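Local structure of cryptic loci regulator 2 (Schizosaccharomyces pombe 972h-, 5IKJ) at residues F186-Y191 against V216-Q221; S73-L78 against E230-T235; D49-L54 against L153-S158. The protein acts upstream of histone deacetylases to promote transcriptional silencing and is required for nucleosome positioning at heterochromatic loci and for gene silencing by the SHREC repressor complex. All blocks are in the same frame, centred on the assembly; numbering follows the deposited sequence.

Contact 1: residues F186-Y191 against V216-Q221; sequences FLHHLY and VRKNLQ. With ZN (zinc ion), chain C.
Lys218 NZ is held by a hydrogen bond to Thr214 OG1, one turn back on its own helix, and on the way there the lysine methylenes pass over the ring of His188 on the facing helix. With CG anti to its carbonyl carbon (chi1 -68°), the His188 ring is presented to the lysine chain, which crosses one face at about a right angle. Lys218 CG makes a CH-pi contact 4.0 Å from the centroid of the His188 ring, 28° off its normal. The next methylene also lies over this face, Lys218 CD coming 3.4 Å from His188 NE2. Bends at chi3 and chi4 then carry the ammonium to Thr214. An alanine in place of His188 is likely to strip the lysine methylenes of the ring face they cross and open a gap between the two helices, leaving the ammonium bond to Thr214 as the chain's remaining hold. Two adjacent histidines of one helix thus illustrate opposite uses of an imidazole: His188 is a flat packing surface that takes no part in the zinc site, whereas His189 ND1 binds the zinc ion at 2.1 Å, together with Cys204, Cys206 and Cys209. The second touch is looser: Tyr191 and Gln221 approach from opposite directions, their ring and amide planes 57° apart. Tyr191 OH stays 3.7 Å from Gln221 NE2, too far for a bond, and this buried hydroxyl has no polar partner in the model; the amide instead bonds Glu225. The result is a light contact between helix 183-195 and helix 214-237, with helix 50-67 covering Phe186, Leu187 and Leu190 of the former.

Contact 2: residues S73-L78 against E230-T235; sequences STQPIL and ECKDDT
Thr74 and Asp233 bring the two backbones nearest, their CA atoms 7.9 Å apart, where the start of helix 75-82 meets helix 214-237 as its winding relaxes into a wider pi-type turn at 233-235. Across this gap the two side chains come from opposite directions. Thr74 OG1, lying between its own backbone N and carbonyl carbon (chi1 68°), faces both carboxylate oxygens of Asp233. It stands 3.2 Å from Asp233 OD1 and 3.3 Å from Asp233 OD2; both approaches are weak. The same hydroxyl is hydrogen-bonded to Trp238 NE1, while Asp233 OD1 is also tied to Thr237 OG1, a group shared with Gln75 NE2. Asp233 OD1 thus belongs to a small network round Thr237, to which the Thr74 bonds add only weakly. Beside it, the Gln75 chain bends at chi2 (-52°), and the Gln75 and Lys232 side chains cross at about a right angle, the amide resting on the lysine methylenes. Gln75 NE2 packs 3.4 Å from Lys232 CE, an aliphatic contact for a polar group. Beyond that carbon the lysine bends at chi4, and Lys232 NZ bonds the backbone of a chain of another protein. Thr74 occupies the N-cap position of helix 75-82 but makes no capping bond with its side chain; a weak hydrogen bond of 3.4 Å runs from Gln75 N to Ser73 OG. What results is a helix-helix packing in which the N terminus of a short helix is set against the flank of the long helix 214-237 near its C-terminal end.

Contact 3: residues D49-L54 against L153-S158; sequences DSKNLL and LYQRDS
Lys51 and Gln155, with Asn52 and Leu153, join the first turn of helix 50-67 to the middle strand of a three-stranded antiparallel sheet (42-44, 152-156, 168-172), a local helix-on-sheet packing. Leu153 and Gln155, two residues apart on the strand, both point at the helix, and each takes one of two successive helical residues. The orientations differ sharply. Asn52 and Leu153 slide past each other in opposite directions, so that a methyl group ends up against the helix backbone: Leu153 CD2 is 3.7 Å from Asn52 CA. The same methyl lies 4.0 Å from Asn52 ND2, beside an amide whose polar needs are met elsewhere. Asn52 ND2 bonds the carbonyl of Leu45, just past the neighbouring strand 42-44, and OD1 takes Arg56 NH1 from the next turn of the helix. The buried amide is therefore held at both its ends, and its rotation is probably fixed. Lys51 and Gln155 instead cross obliquely, both chains extended beyond CG, and both rest on Phe169 of the adjoining strand. With CG anti to the carbonyl carbon (chi1 -70°), the lysine sets off toward the strand, and its extended chain covers the distance, the CA atoms of Lys51 and Gln155 being 9.0 Å apart. At the helix start, Asp49 serves as N-cap, its OD1 accepting from Lys51 N through the anti lone pair, so one residue joins the cap to the sheet. At its far end Lys51 NZ meets Gln155 OE1 at 2.8 Å, in the carbonyl plane, with a C=O...donor angle of 146°.

Read from the N terminus, the chain first supplies one half each of contacts 3 and 2, on the successive helices 50-67 and 75-82. Contact 3 closes first, when strand 152-156 returns to the start of helix 50-67; contact 2 has opened by then and stays open, so the two loops cross. Contact 1 opens only afterwards, on helix 183-195, and closes at 216-221, wholly within the span of contact 2, which ends at 230-235. Contacts 1 and 2 share helix 214-237 with centres 22 Å apart, so this helix links the zinc-binding region to helix 75-82, while contact 3 ties in the small sheet.

Contact 1: residues F186-Y191 against V216-Q221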
# COMPACT_ATOMS: atom_id res chain seq x y z
N PHE A 186 3.62 8.66 23.58
CA PHE A 186 3.53 7.28 24.03
C PHE A 186 2.98 6.37 22.94
O PHE A 186 3.36 5.20 22.87
CB PHE A 186 2.64 7.19 25.27
CG PHE A 186 2.24 5.79 25.62
CD1 PHE A 186 3.18 4.86 26.05
CD2 PHE A 186 0.91 5.39 25.53
CE1 PHE A 186 2.81 3.57 26.37
CE2 PHE A 186 0.54 4.10 25.85
CZ PHE A 186 1.49 3.19 26.27
N LEU A 187 2.08 6.88 22.10
CA LEU A 187 1.39 6.03 21.14
C LEU A 187 2.37 5.27 20.25
O LEU A 187 2.15 4.09 19.94
CB LEU A 187 0.43 6.85 20.29
CG LEU A 187 -1.04 6.82 20.68
CD1 LEU A 187 -1.83 7.69 19.72
CD2 LEU A 187 -1.60 5.40 20.67
N HIS A 188 3.45 5.92 19.83
CA HIS A 188 4.40 5.26 18.95
C HIS A 188 5.08 4.09 19.66
O HIS A 188 5.29 3.03 19.07
CB HIS A 188 5.44 6.26 18.44
CG HIS A 188 4.87 7.29 17.52
ND1 HIS A 188 4.63 7.03 16.19
CD2 HIS A 188 4.48 8.57 17.73
CE1 HIS A 188 4.12 8.11 15.62
NE2 HIS A 188 4.02 9.05 16.53
N HIS A 189 5.41 4.26 20.94
CA HIS A 189 5.95 3.15 21.72
C HIS A 189 4.88 2.09 21.96
O HIS A 189 5.16 0.88 21.87
CB HIS A 189 6.51 3.65 23.05
CG HIS A 189 7.39 2.65 23.74
ND1 HIS A 189 8.68 2.39 23.33
CD2 HIS A 189 7.16 1.85 24.81
CE1 HIS A 189 9.21 1.47 24.12
NE2 HIS A 189 8.31 1.13 25.03
N LEU A 190 3.65 2.51 22.27
CA LEU A 190 2.56 1.56 22.41
C LEU A 190 2.40 0.72 21.15
O LEU A 190 2.22 -0.51 21.23
CB LEU A 190 1.25 2.30 22.72
CG LEU A 190 0.00 1.42 22.85
CD1 LEU A 190 0.14 0.45 24.01
CD2 LEU A 190 -1.25 2.27 23.01
N TYR A 191 2.44 1.36 19.98
CA TYR A 191 2.28 0.64 18.73
C TYR A 191 3.42 -0.34 18.49
O TYR A 191 3.22 -1.42 17.93
CB TYR A 191 2.17 1.64 17.58
CG TYR A 191 2.07 1.03 16.21
CD1 TYR A 191 0.87 0.52 15.74
CD2 TYR A 191 3.18 0.96 15.38
CE1 TYR A 191 0.77 -0.04 14.48
CE2 TYR A 191 3.09 0.41 14.12
CZ TYR A 191 1.89 -0.09 13.68
OH TYR A 191 1.80 -0.65 12.42
N VAL A 216 12.33 11.11 11.17
CA VAL A 216 12.71 10.30 10.02
C VAL A 216 12.02 8.94 10.08
O VAL A 216 11.43 8.48 9.10
CB VAL A 216 14.24 10.16 9.95
CG1 VAL A 216 14.66 9.00 9.05
CG2 VAL A 216 14.86 11.46 9.46
N ARG A 217 12.08 8.29 11.24
CA ARG A 217 11.45 6.98 11.38
C ARG A 217 9.94 7.08 11.24
O ARG A 217 9.32 6.26 10.55
CB ARG A 217 11.83 6.36 12.73
CG ARG A 217 13.23 5.77 12.79
CD ARG A 217 13.53 5.25 14.19
NE ARG A 217 14.72 4.41 14.24
CZ ARG A 217 15.12 3.76 15.33
NH1 ARG A 217 14.43 3.84 16.46
NH2 ARG A 217 16.22 3.01 15.29
N LYS A 218 9.32 8.07 11.89
CA LYS A 218 7.88 8.26 11.76
C LYS A 218 7.48 8.43 10.30
O LYS A 218 6.54 7.80 9.83
CB LYS A 218 7.44 9.48 12.58
CG LYS A 218 7.25 9.20 14.06
CD LYS A 218 6.60 10.38 14.78
CE LYS A 218 7.62 11.37 15.31
NZ LYS A 218 7.55 11.48 16.80
N ASN A 219 8.20 9.29 9.57
CA ASN A 219 7.86 9.54 8.17
C ASN A 219 7.95 8.27 7.34
O ASN A 219 7.04 7.95 6.56
CB ASN A 219 8.76 10.63 7.59
CG ASN A 219 8.51 11.99 8.22
OD1 ASN A 219 7.45 12.23 8.80
ND2 ASN A 219 9.48 12.89 8.09
N LEU A 220 9.04 7.52 7.49
CA LEU A 220 9.20 6.29 6.72
C LEU A 220 8.08 5.30 7.02
O LEU A 220 7.49 4.72 6.10
CB LEU A 220 10.56 5.65 7.01
CG LEU A 220 10.83 4.31 6.31
CD1 LEU A 220 10.73 4.45 4.80
CD2 LEU A 220 12.19 3.75 6.71
N GLN A 221 7.76 5.11 8.30
CA GLN A 221 6.65 4.24 8.67
C GLN A 221 5.38 4.66 7.96
O GLN A 221 4.67 3.84 7.37
CB GLN A 221 6.46 4.26 10.19
CG GLN A 221 5.25 3.48 10.70
CD GLN A 221 5.35 1.99 10.43
OE1 GLN A 221 6.45 1.45 10.24
NE2 GLN A 221 4.21 1.31 10.40
ZN ZN C . 9.69 3.34 21.75

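Contact 2: residues S73-L78 against E230-T235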
# COMPACT_ATOMS: atom_id res chain seq x y z
N SER A 73 -5.39 4.00 4.31
CA SER A 73 -6.39 2.95 4.18
C SER A 73 -7.68 3.50 3.58
O SER A 73 -8.17 4.56 4.00
CB SER A 73 -6.68 2.31 5.53
OG SER A 73 -7.60 1.24 5.39
N THR A 74 -8.23 2.78 2.61
CA THR A 74 -9.56 3.05 2.08
C THR A 74 -10.52 1.90 2.35
O THR A 74 -11.61 1.87 1.77
CB THR A 74 -9.50 3.34 0.58
OG1 THR A 74 -9.14 2.15 -0.13
CG2 THR A 74 -8.47 4.43 0.28
N GLN A 75 -10.14 0.96 3.22
CA GLN A 75 -11.00 -0.18 3.50
C GLN A 75 -12.34 0.24 4.10
O GLN A 75 -13.36 -0.40 3.76
CB GLN A 75 -10.28 -1.16 4.43
CG GLN A 75 -9.01 -1.76 3.84
CD GLN A 75 -9.24 -2.35 2.47
OE1 GLN A 75 -10.17 -3.13 2.26
NE2 GLN A 75 -8.39 -1.98 1.51
N PRO A 76 -12.43 1.25 4.97
CA PRO A 76 -13.76 1.69 5.43
C PRO A 76 -14.67 2.10 4.29
O PRO A 76 -15.89 1.95 4.40
CB PRO A 76 -13.43 2.87 6.35
CG PRO A 76 -12.05 2.60 6.83
CD PRO A 76 -11.34 1.96 5.67
N ILE A 77 -14.11 2.62 3.19
CA ILE A 77 -14.94 3.00 2.05
C ILE A 77 -15.51 1.76 1.37
O ILE A 77 -16.69 1.74 0.99
CB ILE A 77 -14.13 3.87 1.07
CG1 ILE A 77 -13.67 5.15 1.76
CG2 ILE A 77 -14.97 4.20 -0.17
CD1 ILE A 77 -12.80 6.05 0.91
N LEU A 78 -14.70 0.72 1.20
CA LEU A 78 -15.21 -0.52 0.62
C LEU A 78 -16.20 -1.19 1.56
O LEU A 78 -17.20 -1.76 1.11
CB LEU A 78 -14.05 -1.47 0.30
CG LEU A 78 -14.47 -2.79 -0.36
CD1 LEU A 78 -15.10 -2.55 -1.72
CD2 LEU A 78 -13.29 -3.75 -0.48
N GLU A 230 -1.67 1.42 -0.97
CA GLU A 230 -1.61 1.62 -2.42
C GLU A 230 -1.52 0.28 -3.14
O GLU A 230 -2.16 0.07 -4.17
CB GLU A 230 -0.42 2.51 -2.78
CG GLU A 230 -0.38 2.91 -4.25
CD GLU A 230 0.86 3.70 -4.60
OE1 GLU A 230 1.51 4.24 -3.67
OE2 GLU A 230 1.20 3.77 -5.80
N CYS A 231 -0.71 -0.64 -2.60
CA CYS A 231 -0.62 -1.98 -3.16
C CYS A 231 -1.95 -2.71 -3.06
O CYS A 231 -2.46 -3.25 -4.05
CB CYS A 231 0.47 -2.76 -2.42
SG CYS A 231 0.78 -4.40 -3.05
N LYS A 232 -2.54 -2.73 -1.87
CA LYS A 232 -3.81 -3.40 -1.67
C LYS A 232 -4.88 -2.85 -2.60
O LYS A 232 -5.67 -3.61 -3.17
CB LYS A 232 -4.25 -3.27 -0.21
CG LYS A 232 -5.36 -4.20 0.21
CD LYS A 232 -5.63 -4.08 1.71
CE LYS A 232 -6.83 -4.92 2.14
NZ LYS A 232 -6.59 -6.38 2.02
N ASP A 233 -4.92 -1.53 -2.78
CA ASP A 233 -5.93 -0.94 -3.65
C ASP A 233 -5.68 -1.30 -5.11
O ASP A 233 -6.63 -1.54 -5.86
CB ASP A 233 -5.95 0.58 -3.47
CG ASP A 233 -6.43 1.00 -2.09
OD1 ASP A 233 -7.01 0.15 -1.38
OD2 ASP A 233 -6.23 2.17 -1.72
N ASP A 234 -4.42 -1.34 -5.53
CA ASP A 234 -4.10 -1.65 -6.92
C ASP A 234 -4.30 -3.12 -7.26
O ASP A 234 -4.35 -3.47 -8.45
CB ASP A 234 -2.66 -1.24 -7.24
CG ASP A 234 -2.51 0.25 -7.46
OD1 ASP A 234 -3.48 1.00 -7.22
OD2 ASP A 234 -1.41 0.68 -7.88
N THR A 235 -4.40 -4.00 -6.26
CA THR A 235 -4.54 -5.43 -6.51
C THR A 235 -5.75 -6.06 -5.83
O THR A 235 -6.10 -7.19 -6.19
CB THR A 235 -3.29 -6.18 -6.05
OG1 THR A 235 -3.16 -6.08 -4.62
CG2 THR A 235 -2.04 -5.61 -6.70

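Contact 3: residues D49-L54 against L153-S158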
# COMPACT_ATOMS: atom_id res chain seq x y z
N ASP A 49 -9.54 6.91 37.63
CA ASP A 49 -9.67 8.33 37.36
C ASP A 49 -10.27 8.56 35.97
O ASP A 49 -9.94 7.86 35.01
CB ASP A 49 -8.31 9.03 37.47
CG ASP A 49 -8.42 10.55 37.41
OD1 ASP A 49 -8.75 11.09 36.34
OD2 ASP A 49 -8.16 11.20 38.45
N SER A 50 -11.15 9.55 35.88
CA SER A 50 -11.81 9.84 34.61
C SER A 50 -10.81 10.25 33.54
O SER A 50 -11.06 10.06 32.35
CB SER A 50 -12.86 10.94 34.80
OG SER A 50 -13.59 11.16 33.61
N LYS A 51 -9.67 10.83 33.94
CA LYS A 51 -8.66 11.24 32.98
C LYS A 51 -7.77 10.07 32.56
O LYS A 51 -7.34 10.02 31.40
CB LYS A 51 -7.81 12.37 33.57
CG LYS A 51 -8.58 13.67 33.70
CD LYS A 51 -7.93 14.61 34.70
CE LYS A 51 -8.65 15.95 34.73
NZ LYS A 51 -8.01 16.90 35.68
N ASN A 52 -7.49 9.15 33.48
CA ASN A 52 -6.82 7.91 33.09
C ASN A 52 -7.65 7.15 32.06
O ASN A 52 -7.11 6.63 31.08
CB ASN A 52 -6.56 7.05 34.32
CG ASN A 52 -5.73 5.82 34.02
OD1 ASN A 52 -6.02 5.08 33.08
ND2 ASN A 52 -4.68 5.61 34.80
N LEU A 53 -8.96 7.06 32.28
CA LEU A 53 -9.84 6.43 31.30
C LEU A 53 -9.74 7.13 29.95
O LEU A 53 -9.56 6.48 28.92
CB LEU A 53 -11.28 6.44 31.81
CG LEU A 53 -12.38 6.11 30.79
CD1 LEU A 53 -12.16 4.74 30.17
CD2 LEU A 53 -13.75 6.19 31.45
N LEU A 54 -9.87 8.46 29.94
CA LEU A 54 -9.77 9.20 28.69
C LEU A 54 -8.43 8.93 28.00
O LEU A 54 -8.37 8.77 26.78
CB LEU A 54 -9.95 10.69 28.95
CG LEU A 54 -9.81 11.61 27.73
CD1 LEU A 54 -10.87 11.30 26.69
CD2 LEU A 54 -9.87 13.07 28.15
N LEU A 153 0.60 6.60 35.03
CA LEU A 153 0.18 7.89 34.49
C LEU A 153 0.16 8.94 35.59
O LEU A 153 -0.06 8.64 36.77
CB LEU A 153 -1.21 7.77 33.85
CG LEU A 153 -1.78 9.02 33.17
CD1 LEU A 153 -0.99 9.37 31.93
CD2 LEU A 153 -3.25 8.80 32.84
N TYR A 154 0.39 10.19 35.20
CA TYR A 154 0.45 11.30 36.14
C TYR A 154 -0.11 12.56 35.50
O TYR A 154 -0.08 12.72 34.27
CB TYR A 154 1.88 11.59 36.60
CG TYR A 154 2.54 10.46 37.36
CD1 TYR A 154 3.12 9.39 36.69
CD2 TYR A 154 2.60 10.47 38.75
CE1 TYR A 154 3.72 8.36 37.38
CE2 TYR A 154 3.20 9.44 39.44
CZ TYR A 154 3.76 8.39 38.75
OH TYR A 154 4.37 7.37 39.44
N GLN A 155 -0.63 13.45 36.34
CA GLN A 155 -0.94 14.82 35.95
C GLN A 155 0.14 15.74 36.51
O GLN A 155 0.45 15.67 37.71
CB GLN A 155 -2.31 15.26 36.47
CG GLN A 155 -2.80 16.58 35.90
CD GLN A 155 -4.17 16.99 36.42
OE1 GLN A 155 -5.18 16.81 35.74
NE2 GLN A 155 -4.20 17.54 37.63
N ARG A 156 0.72 16.58 35.66
CA ARG A 156 1.74 17.52 36.08
C ARG A 156 1.27 18.95 35.82
O ARG A 156 0.80 19.26 34.72
CB ARG A 156 3.07 17.29 35.35
CG ARG A 156 4.25 17.94 36.06
CD ARG A 156 5.55 17.76 35.29
NE ARG A 156 5.70 18.75 34.22
CZ ARG A 156 6.64 19.69 34.16
NH1 ARG A 156 6.67 20.52 33.13
NH2 ARG A 156 7.56 19.80 35.11
N ASP A 157 1.40 19.80 36.83
CA ASP A 157 1.11 21.21 36.68
C ASP A 157 2.28 21.92 36.01
O ASP A 157 3.45 21.55 36.20
CB ASP A 157 0.83 21.85 38.05
CG ASP A 157 -0.30 21.17 38.79
OD1 ASP A 157 -1.25 20.70 38.12
OD2 ASP A 157 -0.23 21.09 40.03
N SER A 158 1.96 22.93 35.21
CA SER A 158 3.00 23.71 34.56
C SER A 158 3.88 24.39 35.61
O SER A 158 3.42 24.77 36.69
CB SER A 158 2.39 24.75 33.63
OG SER A 158 1.64 25.71 34.36